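Local coordinates for amino acid ABC transporter, binding protein (Thermus thermophilus, PDB 3VV5) that binds the lysine analogue S-(2-aminoethyl)-L-cysteine as the periplasmic substrate-binding component of an amino acid ABC transporter, at residues I40-A45 and P77-Q82; F96-A101 and V217-A222; A112-N117 and S227-L232. One frame throughout, in Å; residues are numbered along the deposited sequence.

Contact 1: residues I40-A45 and P77-Q82; sequences IGTEGA and PRWIAQ. With SLZ (L-thialysine), chain C.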
ATOM      1  N   ILE A  40     -14.253  -4.537  -3.698  1.00 13.07           N
ATOM      2  CA  ILE A  40     -12.901  -3.976  -3.642  1.00 11.76           C
ATOM      3  C   ILE A  40     -12.054  -4.729  -2.613  1.00 11.56           C
ATOM      4  O   ILE A  40     -12.442  -4.830  -1.450  1.00 10.99           O
ATOM      5  CB  ILE A  40     -12.945  -2.479  -3.258  1.00 11.71           C
ATOM      6  CG1 ILE A  40     -14.076  -1.742  -4.006  1.00 11.02           C
ATOM      7  CG2 ILE A  40     -11.576  -1.807  -3.513  1.00 10.26           C
ATOM      8  CD1 ILE A  40     -14.194  -0.252  -3.593  1.00  8.20           C
ATOM      9  N   GLY A  41     -10.913  -5.260  -3.043  1.00 11.08           N
ATOM     10  CA  GLY A  41     -10.020  -6.009  -2.138  1.00 11.20           C
ATOM     11  C   GLY A  41      -9.002  -5.058  -1.536  1.00 11.28           C
ATOM     12  O   GLY A  41      -8.473  -4.188  -2.233  1.00 11.02           O
ATOM     13  N   THR A  42      -8.782  -5.168  -0.230  1.00 11.24           N
ATOM     14  CA  THR A  42      -7.726  -4.392   0.424  1.00 10.88           C
ATOM     15  C   THR A  42      -7.169  -5.224   1.590  1.00 11.77           C
ATOM     16  O   THR A  42      -7.603  -6.349   1.787  1.00 12.37           O
ATOM     17  CB  THR A  42      -8.203  -2.989   0.891  1.00 11.76           C
ATOM     18  OG1 THR A  42      -7.061  -2.141   1.042  1.00 11.70           O
ATOM     19  CG2 THR A  42      -8.929  -3.057   2.224  1.00 11.52           C
ATOM     20  N   GLU A  43      -6.219  -4.682   2.340  1.00 11.57           N
ATOM     21  CA  GLU A  43      -5.624  -5.429   3.442  1.00 13.51           C
ATOM     22  C   GLU A  43      -6.232  -5.048   4.786  1.00 13.70           C
ATOM     23  O   GLU A  43      -6.799  -5.910   5.481  1.00 15.09           O
ATOM     24  CB  GLU A  43      -4.098  -5.240   3.480  1.00 13.21           C
ATOM     25  CG  GLU A  43      -3.423  -6.073   4.590  1.00 15.41           C
ATOM     26  CD  GLU A  43      -2.147  -5.435   5.095  1.00 18.76           C
ATOM     27  OE1 GLU A  43      -2.151  -4.202   5.275  1.00 21.03           O
ATOM     28  OE2 GLU A  43      -1.147  -6.156   5.318  1.00 17.79           O
ATOM     29  N   GLY A  44      -6.081  -3.781   5.167  1.00 13.21           N
ATOM     30  CA  GLY A  44      -6.632  -3.296   6.428  1.00 13.65           C
ATOM     31  C   GLY A  44      -5.605  -3.356   7.554  1.00 14.04           C
ATOM     32  O   GLY A  44      -5.972  -3.278   8.722  1.00 14.20           O
ATOM     33  N   ALA A  45      -4.324  -3.506   7.218  1.00 13.92           N
ATOM     34  CA  ALA A  45      -3.273  -3.464   8.242  1.00 14.39           C
ATOM     35  C   ALA A  45      -2.115  -2.536   7.867  1.00 14.08           C
ATOM     36  O   ALA A  45      -0.951  -2.772   8.243  1.00 13.18           O
ATOM     37  CB  ALA A  45      -2.780  -4.883   8.571  1.00 15.35           C
ATOM     38  N   PRO A  77     -19.730   0.608  -3.079  1.00 18.95           N
ATOM     39  CA  PRO A  77     -18.534  -0.206  -2.805  1.00 19.21           C
ATOM     40  C   PRO A  77     -18.787  -1.288  -1.742  1.00 18.98           C
ATOM     41  O   PRO A  77     -19.548  -1.058  -0.790  1.00 19.05           O
ATOM     42  CB  PRO A  77     -17.496   0.834  -2.332  1.00 19.50           C
ATOM     43  CG  PRO A  77     -18.306   2.004  -1.817  1.00 20.30           C
ATOM     44  CD  PRO A  77     -19.659   1.957  -2.482  1.00 19.49           C
ATOM     45  N   ARG A  78     -18.199  -2.461  -1.937  1.00 18.19           N
ATOM     46  CA  ARG A  78     -18.213  -3.553  -0.967  1.00 18.96           C
ATOM     47  C   ARG A  78     -16.771  -3.919  -0.709  1.00 17.09           C
ATOM     48  O   ARG A  78     -16.085  -4.402  -1.607  1.00 17.13           O
ATOM     49  CB  ARG A  78     -18.890  -4.799  -1.531  1.00 19.91           C
ATOM     50  CG  ARG A  78     -19.663  -5.610  -0.501  1.00 25.41           C
ATOM     51  CD  ARG A  78     -18.862  -5.987   0.758  1.00 31.59           C
ATOM     52  NE  ARG A  78     -19.578  -7.000   1.535  1.00 38.35           N
ATOM     53  CZ  ARG A  78     -19.573  -8.304   1.253  1.00 40.14           C
ATOM     54  NH1 ARG A  78     -18.879  -8.763   0.214  1.00 40.95           N
ATOM     55  NH2 ARG A  78     -20.266  -9.152   2.010  1.00 41.06           N
ATOM     56  N   TRP A  79     -16.309  -3.696   0.510  1.00 15.64           N
ATOM     57  CA  TRP A  79     -14.894  -3.896   0.786  1.00 15.05           C
ATOM     58  C   TRP A  79     -14.672  -5.287   1.361  1.00 15.35           C
ATOM     59  O   TRP A  79     -15.446  -5.762   2.200  1.00 14.40           O
ATOM     60  CB  TRP A  79     -14.370  -2.836   1.768  1.00 14.67           C
ATOM     61  CG  TRP A  79     -14.279  -1.452   1.174  1.00 14.57           C
ATOM     62  CD1 TRP A  79     -15.272  -0.515   1.123  1.00 14.56           C
ATOM     63  CD2 TRP A  79     -13.127  -0.862   0.546  1.00 13.52           C
ATOM     64  NE1 TRP A  79     -14.803   0.632   0.504  1.00 13.93           N
ATOM     65  CE2 TRP A  79     -13.492   0.440   0.143  1.00 13.29           C
ATOM     66  CE3 TRP A  79     -11.823  -1.315   0.285  1.00 13.46           C
ATOM     67  CZ2 TRP A  79     -12.600   1.301  -0.507  1.00 12.47           C
ATOM     68  CZ3 TRP A  79     -10.921  -0.451  -0.354  1.00 14.23           C
ATOM     69  CH2 TRP A  79     -11.323   0.836  -0.749  1.00 13.37           C
ATOM     70  N   ILE A  80     -13.595  -5.911   0.910  1.00 15.00           N
ATOM     71  CA  ILE A  80     -13.175  -7.224   1.401  1.00 15.76           C
ATOM     72  C   ILE A  80     -11.719  -7.097   1.841  1.00 15.37           C
ATOM     73  O   ILE A  80     -10.849  -6.817   1.016  1.00 15.16           O
ATOM     74  CB  ILE A  80     -13.273  -8.281   0.272  1.00 15.53           C
ATOM     75  CG1 ILE A  80     -14.663  -8.258  -0.383  1.00 16.51           C
ATOM     76  CG2 ILE A  80     -12.869  -9.696   0.796  1.00 17.42           C
ATOM     77  CD1 ILE A  80     -15.534  -9.429  -0.002  1.00 21.64           C
ATOM     78  N   ALA A  81     -11.469  -7.305   3.131  1.00 15.11           N
ATOM     79  CA  ALA A  81     -10.136  -7.184   3.719  1.00 16.25           C
ATOM     80  C   ALA A  81      -9.466  -8.553   3.863  1.00 16.72           C
ATOM     81  O   ALA A  81      -9.973  -9.405   4.553  1.00 17.05           O
ATOM     82  CB  ALA A  81     -10.226  -6.505   5.089  1.00 15.87           C
ATOM     83  N   GLN A  82      -8.315  -8.737   3.227  1.00 16.64           N
ATOM     84  CA  GLN A  82      -7.624 -10.037   3.221  1.00 17.71           C
ATOM     85  C   GLN A  82      -6.135  -9.845   3.459  1.00 16.48           C
ATOM     86  O   GLN A  82      -5.601  -8.754   3.262  1.00 16.03           O
ATOM     87  CB  GLN A  82      -7.786 -10.713   1.840  1.00 17.57           C
ATOM     88  CG  GLN A  82      -9.218 -11.060   1.421  1.00 21.99           C
ATOM     89  CD  GLN A  82      -9.699 -12.354   2.059  1.00 25.81           C
ATOM     90  OE1 GLN A  82     -10.480 -12.348   3.016  1.00 28.28           O
ATOM     91  NE2 GLN A  82      -9.221 -13.473   1.537  1.00 26.83           N
TER
HETATM   92  N   SLZ C 300       4.250  -0.744  -1.047  1.00 19.97           N
HETATM   93  CA  SLZ C 300       4.136  -2.143  -0.577  0.50 21.04           C
HETATM   94  CB  SLZ C 300       2.675  -2.463  -0.159  0.50 19.98           C
HETATM   95  SG  SLZ C 300       2.246  -2.618   1.611  0.50 25.00           S
HETATM   96  CD  SLZ C 300       0.463  -2.935   1.353  0.50 14.53           C
HETATM   97  CE  SLZ C 300      -0.377  -3.305   2.580  0.50 13.26           C
HETATM   98  NZ  SLZ C 300      -1.765  -2.884   2.333  0.50  3.19           N
HETATM   99  C   SLZ C 300       4.437  -2.999  -1.804  1.00 20.32           C
HETATM  100  O   SLZ C 300       4.868  -4.148  -1.622  0.50 19.65           O
HETATM  101  OXT SLZ C 300       4.223  -2.477  -2.922  1.00 20.88           O

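Contact 2: residues F96-A101 and V217-A222; sequences FDFVIA and VAMAVA. With SLZ (L-thialysine), chain C.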
ATOM      1  N   PHE A  96     -12.605 -10.290  -6.033  1.00 18.88           N
ATOM      2  CA  PHE A  96     -12.972  -8.873  -6.029  1.00 18.15           C
ATOM      3  C   PHE A  96     -12.799  -8.346  -7.450  1.00 17.32           C
ATOM      4  O   PHE A  96     -12.128  -8.980  -8.275  1.00 17.70           O
ATOM      5  CB  PHE A  96     -12.107  -8.019  -5.080  1.00 19.24           C
ATOM      6  CG  PHE A  96     -11.127  -8.790  -4.219  1.00 18.36           C
ATOM      7  CD1 PHE A  96     -11.487  -9.238  -2.958  1.00 20.59           C
ATOM      8  CD2 PHE A  96      -9.813  -8.980  -4.640  1.00 20.23           C
ATOM      9  CE1 PHE A  96     -10.563  -9.901  -2.134  1.00 19.63           C
ATOM     10  CE2 PHE A  96      -8.889  -9.648  -3.826  1.00 18.74           C
ATOM     11  CZ  PHE A  96      -9.264 -10.109  -2.582  1.00 18.39           C
ATOM     12  N   ASP A  97     -13.375  -7.181  -7.732  1.00 16.08           N
ATOM     13  CA  ASP A  97     -13.272  -6.570  -9.063  1.00 15.68           C
ATOM     14  C   ASP A  97     -11.989  -5.766  -9.232  1.00 14.62           C
ATOM     15  O   ASP A  97     -11.368  -5.766 -10.308  1.00 14.63           O
ATOM     16  CB  ASP A  97     -14.491  -5.685  -9.333  1.00 15.65           C
ATOM     17  CG  ASP A  97     -15.771  -6.449  -9.241  1.00 18.24           C
ATOM     18  OD1 ASP A  97     -15.874  -7.494  -9.926  1.00 18.66           O
ATOM     19  OD2 ASP A  97     -16.666  -6.030  -8.478  1.00 18.15           O
ATOM     20  N   PHE A  98     -11.586  -5.082  -8.164  1.00 13.76           N
ATOM     21  CA  PHE A  98     -10.278  -4.446  -8.128  1.00 12.61           C
ATOM     22  C   PHE A  98      -9.695  -4.425  -6.727  1.00 12.48           C
ATOM     23  O   PHE A  98     -10.397  -4.650  -5.733  1.00 11.90           O
ATOM     24  CB  PHE A  98     -10.249  -3.052  -8.794  1.00 12.02           C
ATOM     25  CG  PHE A  98     -10.785  -1.897  -7.946  1.00 11.76           C
ATOM     26  CD1 PHE A  98      -9.903  -1.035  -7.274  1.00 11.27           C
ATOM     27  CD2 PHE A  98     -12.158  -1.610  -7.913  1.00 11.73           C
ATOM     28  CE1 PHE A  98     -10.389   0.065  -6.519  1.00 10.31           C
ATOM     29  CE2 PHE A  98     -12.673  -0.488  -7.187  1.00 11.35           C
ATOM     30  CZ  PHE A  98     -11.789   0.342  -6.486  1.00 11.49           C
ATOM     31  N   VAL A  99      -8.405  -4.137  -6.682  1.00 11.85           N
ATOM     32  CA  VAL A  99      -7.678  -4.082  -5.429  1.00 12.18           C
ATOM     33  C   VAL A  99      -7.043  -2.692  -5.299  1.00 11.92           C
ATOM     34  O   VAL A  99      -6.456  -2.171  -6.260  1.00 11.34           O
ATOM     35  CB  VAL A  99      -6.585  -5.186  -5.383  1.00 12.12           C
ATOM     36  CG1 VAL A  99      -5.615  -4.988  -4.195  1.00 12.66           C
ATOM     37  CG2 VAL A  99      -7.218  -6.569  -5.310  1.00 13.27           C
ATOM     38  N   ILE A 100      -7.163  -2.105  -4.107  1.00 11.25           N
ATOM     39  CA  ILE A 100      -6.411  -0.895  -3.746  1.00 11.00           C
ATOM     40  C   ILE A 100      -5.828  -1.112  -2.377  1.00 10.93           C
ATOM     41  O   ILE A 100      -6.543  -1.074  -1.369  1.00 11.11           O
ATOM     42  CB  ILE A 100      -7.275   0.412  -3.865  1.00 11.18           C
ATOM     43  CG1 ILE A 100      -6.420   1.679  -3.649  1.00 10.69           C
ATOM     44  CG2 ILE A 100      -8.548   0.359  -2.972  1.00 10.96           C
ATOM     45  CD1 ILE A 100      -7.204   2.958  -4.019  1.00  9.31           C
ATOM     46  N   ALA A 101      -4.523  -1.390  -2.350  1.00 10.67           N
ATOM     47  CA  ALA A 101      -3.863  -1.865  -1.152  1.00 10.76           C
ATOM     48  C   ALA A 101      -2.360  -1.528  -1.174  1.00 10.90           C
ATOM     49  O   ALA A 101      -1.522  -2.298  -0.686  1.00 12.19           O
ATOM     50  CB  ALA A 101      -4.090  -3.363  -1.015  1.00 10.11           C
ATOM     51  N   VAL A 217       2.557   3.698  -6.945  1.00 11.90           N
ATOM     52  CA  VAL A 217       1.599   2.784  -6.329  1.00 11.13           C
ATOM     53  C   VAL A 217       0.285   2.918  -7.072  1.00 11.10           C
ATOM     54  O   VAL A 217      -0.137   4.038  -7.373  1.00 10.73           O
ATOM     55  CB  VAL A 217       1.388   3.094  -4.822  1.00 10.64           C
ATOM     56  CG1 VAL A 217       0.247   2.248  -4.262  1.00 10.29           C
ATOM     57  CG2 VAL A 217       2.677   2.817  -4.037  1.00  9.83           C
ATOM     58  N   ALA A 218      -0.344   1.787  -7.373  1.00  9.61           N
ATOM     59  CA  ALA A 218      -1.527   1.770  -8.243  1.00  9.88           C
ATOM     60  C   ALA A 218      -2.553   0.738  -7.818  1.00 10.29           C
ATOM     61  O   ALA A 218      -2.243  -0.191  -7.060  1.00  9.56           O
ATOM     62  CB  ALA A 218      -1.131   1.506  -9.698  1.00  9.76           C
ATOM     63  N   MET A 219      -3.764   0.917  -8.354  1.00 10.11           N
ATOM     64  CA  MET A 219      -4.867  -0.020  -8.215  1.00 11.04           C
ATOM     65  C   MET A 219      -4.636  -1.100  -9.245  1.00 11.07           C
ATOM     66  O   MET A 219      -3.914  -0.878 -10.208  1.00 12.05           O
ATOM     67  CB  MET A 219      -6.205   0.658  -8.527  1.00 10.56           C
ATOM     68  CG  MET A 219      -6.702   1.612  -7.460  1.00 12.60           C
ATOM     69  SD  MET A 219      -8.106   2.556  -8.082  1.00 17.30           S
ATOM     70  CE  MET A 219      -7.253   3.807  -9.056  1.00 17.53           C
ATOM     71  N   ALA A 220      -5.229  -2.267  -9.027  1.00 11.61           N
ATOM     72  CA  ALA A 220      -5.029  -3.396  -9.928  1.00 12.57           C
ATOM     73  C   ALA A 220      -6.353  -4.028 -10.257  1.00 12.48           C
ATOM     74  O   ALA A 220      -7.280  -4.065  -9.444  1.00 13.11           O
ATOM     75  CB  ALA A 220      -4.070  -4.456  -9.313  1.00 12.84           C
ATOM     76  N   VAL A 221      -6.409  -4.539 -11.470  1.00 12.95           N
ATOM     77  CA  VAL A 221      -7.554  -5.219 -12.006  1.00 14.51           C
ATOM     78  C   VAL A 221      -7.045  -6.615 -12.434  1.00 14.66           C
ATOM     79  O   VAL A 221      -5.849  -6.791 -12.620  1.00 13.74           O
ATOM     80  CB  VAL A 221      -8.038  -4.292 -13.135  1.00 14.80           C
ATOM     81  CG1 VAL A 221      -7.888  -4.871 -14.507  1.00 15.26           C
ATOM     82  CG2 VAL A 221      -9.377  -3.624 -12.810  1.00 16.15           C
ATOM     83  N   ALA A 222      -7.925  -7.610 -12.551  1.00 15.61           N
ATOM     84  CA  ALA A 222      -7.520  -8.925 -13.070  1.00 16.42           C
ATOM     85  C   ALA A 222      -6.902  -8.775 -14.464  1.00 16.74           C
ATOM     86  O   ALA A 222      -7.369  -7.965 -15.255  1.00 16.55           O
ATOM     87  CB  ALA A 222      -8.717  -9.867 -13.123  1.00 16.39           C
TER
HETATM   88  N   SLZ C 300       4.250  -0.744  -1.047  1.00 19.97           N
HETATM   89  CA  SLZ C 300       4.136  -2.143  -0.577  0.50 21.04           C
HETATM   90  CB  SLZ C 300       2.675  -2.463  -0.159  0.50 19.98           C
HETATM   91  SG  SLZ C 300       2.246  -2.618   1.611  0.50 25.00           S
HETATM   92  CD  SLZ C 300       0.463  -2.935   1.353  0.50 14.53           C
HETATM   93  CE  SLZ C 300      -0.377  -3.305   2.580  0.50 13.26           C
HETATM   94  NZ  SLZ C 300      -1.765  -2.884   2.333  0.50  3.19           N
HETATM   95  C   SLZ C 300       4.437  -2.999  -1.804  1.00 20.32           C
HETATM   96  O   SLZ C 300       4.868  -4.148  -1.622  0.50 19.65           O
HETATM   97  OXT SLZ C 300       4.223  -2.477  -2.922  1.00 20.88           O
HETATM   98  O   HOH W   1     -10.912  -7.541 -12.303  1.00 15.42           O

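Contact 3: residues A112-N117 and S227-L232; sequences AVDFTN and SLLDAL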
ATOM      1  N   ALA A 112       1.414 -10.082 -13.927  1.00 19.07           N
ATOM      2  CA  ALA A 112       0.355 -10.818 -13.250  1.00 18.41           C
ATOM      3  C   ALA A 112      -1.021 -10.122 -13.282  1.00 17.96           C
ATOM      4  O   ALA A 112      -2.056 -10.783 -13.427  1.00 17.47           O
ATOM      5  CB  ALA A 112       0.778 -11.135 -11.786  1.00 18.58           C
ATOM      6  N   VAL A 113      -1.032  -8.801 -13.114  1.00 16.97           N
ATOM      7  CA  VAL A 113      -2.291  -8.042 -13.071  1.00 16.19           C
ATOM      8  C   VAL A 113      -2.177  -6.830 -13.997  1.00 16.33           C
ATOM      9  O   VAL A 113      -1.074  -6.500 -14.460  1.00 16.55           O
ATOM     10  CB  VAL A 113      -2.664  -7.608 -11.596  1.00 15.83           C
ATOM     11  CG1 VAL A 113      -2.930  -8.835 -10.687  1.00 15.49           C
ATOM     12  CG2 VAL A 113      -1.594  -6.706 -11.003  1.00 14.99           C
ATOM     13  N   ASP A 114      -3.299  -6.167 -14.282  1.00 16.33           N
ATOM     14  CA  ASP A 114      -3.246  -4.888 -14.995  1.00 16.33           C
ATOM     15  C   ASP A 114      -3.352  -3.733 -13.988  1.00 14.87           C
ATOM     16  O   ASP A 114      -4.333  -3.645 -13.251  1.00 13.85           O
ATOM     17  CB  ASP A 114      -4.366  -4.777 -16.032  1.00 17.39           C
ATOM     18  CG  ASP A 114      -4.052  -5.521 -17.323  1.00 20.02           C
ATOM     19  OD1 ASP A 114      -2.886  -5.478 -17.787  1.00 24.52           O
ATOM     20  OD2 ASP A 114      -4.977  -6.149 -17.865  1.00 22.54           O
ATOM     21  N   PHE A 115      -2.338  -2.869 -13.959  1.00 13.63           N
ATOM     22  CA  PHE A 115      -2.324  -1.710 -13.045  1.00 13.12           C
ATOM     23  C   PHE A 115      -2.957  -0.502 -13.715  1.00 12.72           C
ATOM     24  O   PHE A 115      -2.757  -0.290 -14.920  1.00 12.13           O
ATOM     25  CB  PHE A 115      -0.897  -1.314 -12.667  1.00 12.23           C
ATOM     26  CG  PHE A 115      -0.262  -2.196 -11.620  1.00 14.60           C
ATOM     27  CD1 PHE A 115       0.897  -2.906 -11.922  1.00 14.71           C
ATOM     28  CD2 PHE A 115      -0.808  -2.289 -10.322  1.00 11.58           C
ATOM     29  CE1 PHE A 115       1.509  -3.721 -10.968  1.00 13.78           C
ATOM     30  CE2 PHE A 115      -0.204  -3.077  -9.377  1.00 12.52           C
ATOM     31  CZ  PHE A 115       0.953  -3.804  -9.703  1.00 14.66           C
ATOM     32  N   THR A 116      -3.697   0.294 -12.930  1.00 12.01           N
ATOM     33  CA  THR A 116      -4.165   1.598 -13.367  1.00 11.96           C
ATOM     34  C   THR A 116      -2.956   2.564 -13.400  1.00 12.47           C
ATOM     35  O   THR A 116      -1.840   2.222 -12.937  1.00 11.31           O
ATOM     36  CB  THR A 116      -5.216   2.160 -12.374  1.00 12.10           C
ATOM     37  OG1 THR A 116      -4.597   2.314 -11.079  1.00 12.89           O
ATOM     38  CG2 THR A 116      -6.382   1.196 -12.246  1.00 13.13           C
ATOM     39  N   ASN A 117      -3.165   3.758 -13.940  1.00 12.55           N
ATOM     40  CA  ASN A 117      -2.276   4.879 -13.610  1.00 13.84           C
ATOM     41  C   ASN A 117      -2.118   4.977 -12.065  1.00 14.12           C
ATOM     42  O   ASN A 117      -3.079   4.694 -11.324  1.00 13.99           O
ATOM     43  CB  ASN A 117      -2.878   6.182 -14.146  1.00 14.43           C
ATOM     44  CG  ASN A 117      -2.835   6.268 -15.662  1.00 16.84           C
ATOM     45  OD1 ASN A 117      -1.894   5.776 -16.300  1.00 16.94           O
ATOM     46  ND2 ASN A 117      -3.868   6.883 -16.251  1.00 15.24           N
ATOM     47  N   SER A 227     -11.892  -3.467 -19.643  1.00 15.71           N
ATOM     48  CA  SER A 227     -13.147  -2.755 -19.400  1.00 15.68           C
ATOM     49  C   SER A 227     -13.120  -2.012 -18.055  1.00 15.11           C
ATOM     50  O   SER A 227     -13.290  -0.779 -18.004  1.00 14.35           O
ATOM     51  CB  SER A 227     -14.325  -3.746 -19.437  1.00 15.49           C
ATOM     52  OG  SER A 227     -15.525  -3.052 -19.190  1.00 18.33           O
ATOM     53  N   LEU A 228     -12.878  -2.752 -16.972  1.00 14.11           N
ATOM     54  CA  LEU A 228     -12.776  -2.122 -15.652  1.00 13.48           C
ATOM     55  C   LEU A 228     -11.576  -1.195 -15.554  1.00 13.84           C
ATOM     56  O   LEU A 228     -11.692  -0.101 -14.990  1.00 13.44           O
ATOM     57  CB  LEU A 228     -12.772  -3.154 -14.509  1.00 13.56           C
ATOM     58  CG  LEU A 228     -12.808  -2.625 -13.063  1.00 12.37           C
ATOM     59  CD1 LEU A 228     -13.894  -1.572 -12.840  1.00 10.88           C
ATOM     60  CD2 LEU A 228     -13.015  -3.754 -12.068  1.00 10.79           C
ATOM     61  N   LEU A 229     -10.429  -1.621 -16.100  1.00 13.56           N
ATOM     62  CA  LEU A 229      -9.221  -0.784 -16.138  1.00 13.87           C
ATOM     63  C   LEU A 229      -9.495   0.642 -16.679  1.00 14.11           C
ATOM     64  O   LEU A 229      -9.109   1.653 -16.042  1.00 13.04           O
ATOM     65  CB  LEU A 229      -8.093  -1.465 -16.946  1.00 13.82           C
ATOM     66  CG  LEU A 229      -6.695  -0.817 -16.898  1.00 14.07           C
ATOM     67  CD1 LEU A 229      -6.092  -0.867 -15.480  1.00 13.72           C
ATOM     68  CD2 LEU A 229      -5.764  -1.471 -17.880  1.00 16.05           C
ATOM     69  N   ASP A 230     -10.155   0.717 -17.838  1.00 14.02           N
ATOM     70  CA  ASP A 230     -10.515   2.018 -18.411  1.00 15.05           C
ATOM     71  C   ASP A 230     -11.386   2.826 -17.437  1.00 13.95           C
ATOM     72  O   ASP A 230     -11.107   4.005 -17.190  1.00 13.73           O
ATOM     73  CB  ASP A 230     -11.203   1.880 -19.783  1.00 16.07           C
ATOM     74  CG  ASP A 230     -11.491   3.243 -20.451  1.00 19.15           C
ATOM     75  OD1 ASP A 230     -10.687   4.198 -20.296  1.00 21.48           O
ATOM     76  OD2 ASP A 230     -12.544   3.363 -21.133  1.00 25.08           O
ATOM     77  N   ALA A 231     -12.420   2.200 -16.873  1.00 12.68           N
ATOM     78  CA  ALA A 231     -13.315   2.915 -15.938  1.00 12.28           C
ATOM     79  C   ALA A 231     -12.590   3.428 -14.698  1.00 12.08           C
ATOM     80  O   ALA A 231     -12.827   4.555 -14.262  1.00 11.18           O
ATOM     81  CB  ALA A 231     -14.505   2.047 -15.530  1.00 12.39           C
ATOM     82  N   LEU A 232     -11.689   2.619 -14.131  1.00 11.32           N
ATOM     83  CA  LEU A 232     -10.967   3.069 -12.946  1.00 10.94           C
ATOM     84  C   LEU A 232     -10.004   4.194 -13.296  1.00 10.83           C
ATOM     85  O   LEU A 232      -9.899   5.178 -12.550  1.00 11.64           O
ATOM     86  CB  LEU A 232     -10.243   1.905 -12.227  1.00 11.13           C
ATOM     87  CG  LEU A 232     -11.165   0.807 -11.674  1.00 10.63           C
ATOM     88  CD1 LEU A 232     -10.309  -0.390 -11.176  1.00 10.61           C
ATOM     89  CD2 LEU A 232     -12.013   1.322 -10.526  1.00 11.76           C
TER

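Contact 1: residues I40-A45 and P77-Q82
I40-T42 and P77-A81 run as parallel neighbours in the sheet of a bacterial solute-binding protein of family 3, their axes 4.7 Å apart at closest approach and 30° from parallel. Four backbone hydrogen bonds alternate along them: I40 N to R78 O, I80 N to I40 O, T42 N to I80 O and Q82 N to T42 O. I40, T42 and W79 put their side chains on one face of this sheet. There I40 CG2 lies over the six-membered ring of W79 as a CH-pi contact, 3.9 Å from CG2 to the ring centroid. CG2 stands anti to the backbone N and CG1 beside it (chi1 -43°), which leaves CD1 to pass over the ring's rim and meet P77 CB at 3.7 Å. T42 CG2 comes obliquely to the same ring, 3.9 Å from W79 CE3, while T42 OG1 bonds to I100 O of the next strand. Two aliphatic branches of I40, CG2 and CD1, thus lie over one face of the ring, and helix 61-72 touches W79 through V63. Past the strand end, the E43 chain runs extended into the ligand pocket, CG anti to its N (chi1 -177°), its CB and CG still close to Q82 O. OE1 receives a weak hydrogen bond from the ligand NZ at 3.2 Å, and Q147 NE2 holds OE2, fixing the rotation of the carboxylate. An alanine in its place would remove this carboxylate and is likely to leave the ligand NZ without this partner and Q147 without its mate. At the turn, A45 N reaches E43 OE1 from above the carboxylate plane, 3.0 Å from N to OE1.

Contact 2: residues F96-A101 and V217-A222
M219 lies against F98 and I100 at the apolar centre of an antiparallel strand pair in the binding-protein sheet. Its sulfur makes a Met-aromatic contact, SD standing 4.7 Å from the centroid of the F98 ring and oblique to it, 52° off the normal; the nearest ring atom is F98 CE1, 3.7 Å from SD. The thioether is bent at its end (chi3 -80°), and its CG packs alongside I100, 3.7 Å from I100 CD1. The F98 ring, set between its own N and carbonyl carbon (chi1 80°), is thereby brought beside the M219 sulfur, and I40 and L232 also touch F98, from the neighbouring strand and from helix 226-242. Farther along, V221 CG2 approaches F98 CB and the carbonyl oxygen of D97. Backbone bonds join the strands at the V99-A220 pair, each N to the other's O at 3.0 Å. At one end a water bridges the segments, giving a hydrogen to D97 O at 2.7 Å and accepting one from A222 N. The D97 carboxylate forms a salt bridge with R27. At the other end the chain turns a corner at A101, whose carbonyl faces the pocket: A101 O accepts a hydrogen bond from the ligand NZ, 3.1 Å from O to N.

Contact 3: residues A112-N117 and S227-L232
L229 of helix 226-242 packs against strand 113-115 and the residue after it, a helix-on-sheet contact at the margin of the ligand-binding protein's sheet. The apolar contacts carry it. With its CG anti to the backbone N (chi1 -171°), L229 reaches the strand with both methyls, and these part company: CD2 lies 4.0 Å from D114 CB, whereas CD1 turns to the peptide between F115 and T116, 3.4 Å from F115 O. CD1 also meets the T116 methyl, CG2, at 3.8 Å. T116 CG2 is shared, since L232 CB, one helical turn on, touches it at 3.9 Å; the two leucines thus approach one methyl group from neighbouring positions on the helix.

No hydrogen bond links the two segments; the T116 hydroxyl and the D114 carboxylate have partners of their own. T116 OG1 gives its hydrogen to N117 O at 2.8 Å, from above the carbonyl plane, and is also bonded by M219 N of strand 206-222. That leaves the methyl of the threonine for the leucines and its hydroxyl for backbone groups. The D114 carboxylate is bonded by G224 N and forms salt bridges with K223, before the helix, and K226, at its start. Within the helix, L232 N bonds to L228 O at 2.9 Å.

The chemistry implies an interface of apolar van der Waals contact: aliphatic carbons lie against methyls and the F115-T116 peptide, while the salt bridges of D114 tie the same strand to the start of the helix.

Contacts 1 and 2 pair neighbouring strands of one sheet, and contact 3 sets a helix on the strand at its margin. Contacts 1 and 2, centred 10 Å apart, are joined where strand 37-42 borders strand 98-100: G41 N lies 2.8 Å from F98 O. Contact 3, 8 Å from contact 2 between centres, meets it where strand 113-115 flanks strand 206-222, with V221 N 2.9 Å from D114 O; helix 226-242 follows that strand in the chain. Contacts 1 and 3 do not touch, their nearest atoms being about 7 Å apart. The first two reach L-thialysine, both at its side-chain amine NZ, through E43 and A101; contact 3 stays behind, the F115 side chain about 8 Å from the ligand.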